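Local coordinates for protein STN1 (Saccharomyces cerevisiae, PDB 3KEY) that helps regulate telomere length and protect chromosome ends, restraining telomerase loading through its interaction with CDC13, at residues Val68-Lys80 with Pro128-Lys140. Residues are numbered along the deposited sequence; the frame is centred on the assembly and turned at random.
Sequences VNRLVSQGLIGLK and PYITTNGIVDVFK
Gln74 O, just where helix 56-73 gives way to the turn at Gly75, accepts from Thr131 N at 3.1 Å, the donor N lying above the carbonyl plane rather than on a lone pair. Ile130 CA adds a CH...O contact to the same oxygen. Gly75 closes the helix in a Schellman motif, and its CA sits 4.1 Å from Ile130 CA; a side chain there would strike Tyr129 O and Ile130. On the other side helix 132-149 begins: Thr131 is its N-cap, OG1 accepting from Gly134 N (3.2 Å). A chi1 of -62° turns Gln74 CG away from its carbonyl carbon, and the extended chain then passes Thr131 and runs over Gly134, NE2 reaching 3.3 Å from Asn133 CB. Its OE1 stops 4.0 Å from Asp137 OD2; Lys7 salt-bridges that carboxylate and bonds weakly to OE1. Shortening Gln74 to an alanine is likely to uncover Gly134 and take from Lys7 its weak amide bond. Deeper in, Leu76 CD2 packs on Val138 CG2 at 3.7 Å, the two side chains antiparallel. The contact thus joins the two winged helix-turn-helix domains of the Stn1 C-terminal region, with Leu95 of helix 90-108 touching both Leu76 and Ile130, and helix 118-125 packing on Ile130.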
loop_
_atom_site.group_PDB
_atom_site.type_symbol
_atom_site.label_atom_id
_atom_site.label_comp_id
_atom_site.label_asym_id
_atom_site.label_seq_id
_atom_site.Cartn_x
_atom_site.Cartn_y
_atom_site.Cartn_z
ATOM N N VAL A 68 10.858 -2.578 -1.943
ATOM C CA VAL A 68 10.898 -2.004 -0.604
ATOM C C VAL A 68 11.135 -0.505 -0.672
ATOM O O VAL A 68 10.509 0.258 0.065
ATOM C CB VAL A 68 11.993 -2.633 0.295
ATOM C CG1 VAL A 68 11.690 -4.108 0.534
ATOM C CG2 VAL A 68 13.360 -2.447 -0.337
ATOM N N ASN A 69 12.026 -0.079 -1.564
ATOM C CA ASN A 69 12.313 1.341 -1.696
ATOM C C ASN A 69 11.097 2.130 -2.173
ATOM O O ASN A 69 10.918 3.278 -1.771
ATOM C CB ASN A 69 13.505 1.576 -2.633
ATOM C CG ASN A 69 14.837 1.114 -2.023
ATOM O OD1 ASN A 69 14.902 0.748 -0.844
ATOM N ND2 ASN A 69 15.902 1.139 -2.826
ATOM N N ARG A 70 10.259 1.531 -3.022
ATOM C CA ARG A 70 9.066 2.227 -3.497
ATOM C C ARG A 70 8.147 2.505 -2.306
ATOM O O ARG A 70 7.578 3.589 -2.195
ATOM C CB ARG A 70 8.297 1.389 -4.533
ATOM C CG ARG A 70 9.011 1.169 -5.861
ATOM C CD ARG A 70 8.158 0.334 -6.827
ATOM N NE ARG A 70 8.950 -0.231 -7.921
ATOM C CZ ARG A 70 8.465 -1.028 -8.873
ATOM N NH1 ARG A 70 7.180 -1.360 -8.879
ATOM N NH2 ARG A 70 9.270 -1.503 -9.816
ATOM N N LEU A 71 8.005 1.519 -1.423
ATOM C CA LEU A 71 7.160 1.650 -0.241
ATOM C C LEU A 71 7.706 2.688 0.746
ATOM O O LEU A 71 6.966 3.557 1.211
ATOM C CB LEU A 71 7.006 0.289 0.452
ATOM C CG LEU A 71 6.278 -0.774 -0.383
ATOM C CD1 LEU A 71 6.280 -2.112 0.335
ATOM C CD2 LEU A 71 4.850 -0.307 -0.656
ATOM N N VAL A 72 8.996 2.598 1.065
ATOM C CA VAL A 72 9.616 3.551 1.985
ATOM C C VAL A 72 9.479 4.955 1.396
ATOM O O VAL A 72 9.221 5.919 2.107
ATOM C CB VAL A 72 11.128 3.254 2.189
ATOM C CG1 VAL A 72 11.751 4.323 3.092
ATOM C CG2 VAL A 72 11.318 1.870 2.796
ATOM N N SER A 73 9.644 5.046 0.082
ATOM C CA SER A 73 9.562 6.310 -0.644
ATOM C C SER A 73 8.185 6.985 -0.579
ATOM O O SER A 73 8.082 8.213 -0.683
ATOM C CB SER A 73 9.954 6.069 -2.104
ATOM O OG SER A 73 9.759 7.227 -2.887
ATOM N N GLN A 74 7.130 6.185 -0.425
ATOM C CA GLN A 74 5.775 6.721 -0.337
ATOM C C GLN A 74 5.379 6.917 1.120
ATOM O O GLN A 74 4.273 7.367 1.415
ATOM C CB GLN A 74 4.769 5.773 -0.989
ATOM C CG GLN A 74 4.975 5.544 -2.468
ATOM C CD GLN A 74 3.811 4.791 -3.087
ATOM O OE1 GLN A 74 3.453 3.702 -2.642
ATOM N NE2 GLN A 74 3.213 5.371 -4.119
ATOM N N GLY A 75 6.285 6.550 2.026
ATOM C CA GLY A 75 6.027 6.687 3.448
ATOM C C GLY A 75 5.162 5.583 4.024
ATOM O O GLY A 75 4.713 5.678 5.168
ATOM N N LEU A 76 4.927 4.529 3.243
ATOM C CA LEU A 76 4.085 3.423 3.701
ATOM C C LEU A 76 4.752 2.591 4.805
ATOM O O LEU A 76 4.083 2.042 5.689
ATOM C CB LEU A 76 3.677 2.555 2.508
ATOM C CG LEU A 76 2.726 3.306 1.557
ATOM C CD1 LEU A 76 2.400 2.457 0.335
ATOM C CD2 LEU A 76 1.441 3.675 2.309
ATOM N N ILE A 77 6.072 2.487 4.742
ATOM C CA ILE A 77 6.823 1.798 5.783
ATOM C C ILE A 77 8.084 2.609 5.991
ATOM O O ILE A 77 8.525 3.339 5.103
ATOM C CB ILE A 77 7.243 0.345 5.411
ATOM C CG1 ILE A 77 8.121 0.363 4.161
ATOM C CG2 ILE A 77 6.012 -0.535 5.271
ATOM C CD1 ILE A 77 8.711 -0.992 3.817
ATOM N N GLY A 78 8.664 2.494 7.174
ATOM C CA GLY A 78 9.886 3.218 7.424
ATOM C C GLY A 78 10.994 2.268 7.767
ATOM O O GLY A 78 10.754 1.096 8.136
ATOM N N LEU A 79 12.210 2.780 7.622
ATOM C CA LEU A 79 13.406 2.027 7.962
ATOM C C LEU A 79 13.617 2.424 9.409
ATOM O O LEU A 79 14.131 3.517 9.674
ATOM C CB LEU A 79 14.580 2.507 7.105
ATOM C CG LEU A 79 15.879 1.717 7.184
ATOM C CD1 LEU A 79 15.662 0.256 6.830
ATOM C CD2 LEU A 79 16.813 2.401 6.214
ATOM N N LYS A 80 13.180 1.601 10.353
ATOM C CA LYS A 80 13.375 2.028 11.724
ATOM C C LYS A 80 14.839 1.979 12.166
ATOM O O LYS A 80 15.266 2.733 13.046
ATOM C CB LYS A 80 12.539 1.208 12.697
ATOM C CG LYS A 80 13.066 -0.173 12.942
ATOM C CD LYS A 80 12.874 -0.526 14.388
ATOM C CE LYS A 80 11.395 -0.497 14.683
ATOM N NZ LYS A 80 11.166 -0.678 16.114
ATOM N N PRO A 128 5.196 12.365 8.550
ATOM C CA PRO A 128 5.547 13.421 7.589
ATOM C C PRO A 128 5.864 12.940 6.165
ATOM O O PRO A 128 5.647 13.669 5.194
ATOM C CB PRO A 128 6.770 14.084 8.226
ATOM C CG PRO A 128 6.619 13.781 9.693
ATOM C CD PRO A 128 6.133 12.362 9.688
ATOM N N TYR A 129 6.373 11.717 6.047
ATOM C CA TYR A 129 6.774 11.180 4.747
ATOM C C TYR A 129 5.679 10.537 3.911
ATOM O O TYR A 129 5.929 10.121 2.777
ATOM C CB TYR A 129 7.919 10.175 4.927
ATOM C CG TYR A 129 9.174 10.756 5.549
ATOM C CD1 TYR A 129 10.223 9.926 5.943
ATOM C CD2 TYR A 129 9.311 12.133 5.762
ATOM C CE1 TYR A 129 11.376 10.449 6.538
ATOM C CE2 TYR A 129 10.463 12.666 6.358
ATOM C CZ TYR A 129 11.488 11.814 6.744
ATOM O OH TYR A 129 12.622 12.314 7.341
ATOM N N ILE A 130 4.469 10.442 4.447
ATOM C CA ILE A 130 3.406 9.834 3.660
ATOM C C ILE A 130 3.080 10.753 2.486
ATOM O O ILE A 130 3.037 11.974 2.632
ATOM C CB ILE A 130 2.148 9.579 4.507
ATOM C CG1 ILE A 130 1.156 8.746 3.703
ATOM C CG2 ILE A 130 1.519 10.892 4.933
ATOM C CD1 ILE A 130 -0.105 8.441 4.459
ATOM N N THR A 131 2.887 10.162 1.313
ATOM C CA THR A 131 2.579 10.924 0.108
ATOM C C THR A 131 1.144 10.650 -0.317
ATOM O O THR A 131 0.503 9.734 0.199
ATOM C CB THR A 131 3.493 10.523 -1.057
ATOM O OG1 THR A 131 3.239 9.154 -1.404
ATOM C CG2 THR A 131 4.974 10.692 -0.666
ATOM N N THR A 132 0.646 11.431 -1.269
ATOM C CA THR A 132 -0.718 11.236 -1.739
ATOM C C THR A 132 -0.862 9.902 -2.482
ATOM O O THR A 132 -1.894 9.244 -2.369
ATOM C CB THR A 132 -1.179 12.418 -2.631
ATOM O OG1 THR A 132 -0.328 12.527 -3.776
ATOM C CG2 THR A 132 -1.119 13.730 -1.839
ATOM N N ASN A 133 0.169 9.486 -3.216
ATOM C CA ASN A 133 0.102 8.206 -3.921
ATOM C C ASN A 133 0.032 7.055 -2.923
ATOM O O ASN A 133 -0.626 6.044 -3.173
ATOM C CB ASN A 133 1.308 8.015 -4.840
ATOM C CG ASN A 133 1.329 9.014 -5.979
ATOM O OD1 ASN A 133 0.292 9.314 -6.574
ATOM N ND2 ASN A 133 2.513 9.531 -6.297
ATOM N N GLY A 134 0.716 7.210 -1.795
ATOM C CA GLY A 134 0.678 6.177 -0.777
ATOM C C GLY A 134 -0.714 6.075 -0.174
ATOM O O GLY A 134 -1.244 4.980 -0.009
ATOM N N ILE A 135 -1.310 7.220 0.153
ATOM C CA ILE A 135 -2.647 7.249 0.734
ATOM C C ILE A 135 -3.672 6.700 -0.253
ATOM O O ILE A 135 -4.614 6.014 0.141
ATOM C CB ILE A 135 -3.045 8.677 1.155
ATOM C CG1 ILE A 135 -2.230 9.093 2.374
ATOM C CG2 ILE A 135 -4.512 8.730 1.519
ATOM C CD1 ILE A 135 -2.479 10.512 2.818
ATOM N N VAL A 136 -3.486 7.005 -1.534
ATOM C CA VAL A 136 -4.386 6.495 -2.558
ATOM C C VAL A 136 -4.369 4.963 -2.564
ATOM O O VAL A 136 -5.416 4.330 -2.594
ATOM C CB VAL A 136 -3.988 7.002 -3.972
ATOM C CG1 VAL A 136 -4.736 6.217 -5.046
ATOM C CG2 VAL A 136 -4.296 8.491 -4.093
ATOM N N ASP A 137 -3.187 4.356 -2.526
ATOM C CA ASP A 137 -3.150 2.900 -2.552
ATOM C C ASP A 137 -3.747 2.279 -1.296
ATOM O O ASP A 137 -4.358 1.218 -1.364
ATOM C CB ASP A 137 -1.726 2.387 -2.810
ATOM C CG ASP A 137 -1.249 2.701 -4.230
ATOM O OD1 ASP A 137 -2.119 2.874 -5.115
ATOM O OD2 ASP A 137 -0.024 2.769 -4.470
ATOM N N VAL A 138 -3.599 2.934 -0.151
ATOM C CA VAL A 138 -4.185 2.375 1.061
ATOM C C VAL A 138 -5.717 2.410 0.955
ATOM O O VAL A 138 -6.389 1.410 1.230
ATOM C CB VAL A 138 -3.716 3.138 2.329
ATOM C CG1 VAL A 138 -4.486 2.640 3.559
ATOM C CG2 VAL A 138 -2.218 2.914 2.531
ATOM N N PHE A 139 -6.265 3.546 0.531
ATOM C CA PHE A 139 -7.715 3.663 0.399
ATOM C C PHE A 139 -8.288 2.735 -0.675
ATOM O O PHE A 139 -9.366 2.171 -0.487
ATOM C CB PHE A 139 -8.133 5.123 0.143
ATOM C CG PHE A 139 -8.288 5.933 1.414
ATOM C CD1 PHE A 139 -7.184 6.523 2.022
ATOM C CD2 PHE A 139 -9.535 6.046 2.032
ATOM C CE1 PHE A 139 -7.315 7.214 3.231
ATOM C CE2 PHE A 139 -9.682 6.732 3.239
ATOM C CZ PHE A 139 -8.569 7.319 3.843
ATOM N N LYS A 140 -7.570 2.557 -1.787
ATOM C CA LYS A 140 -8.046 1.648 -2.829
ATOM C C LYS A 140 -8.219 0.231 -2.261
ATOM O O LYS A 140 -9.247 -0.418 -2.483
ATOM C CB LYS A 140 -7.074 1.617 -4.016
ATOM C CG LYS A 140 -7.230 2.793 -4.978
ATOM C CD LYS A 140 -6.268 2.703 -6.162
ATOM C CE LYS A 140 -6.556 3.801 -7.193
ATOM N NZ LYS A 140 -5.592 3.747 -8.338
#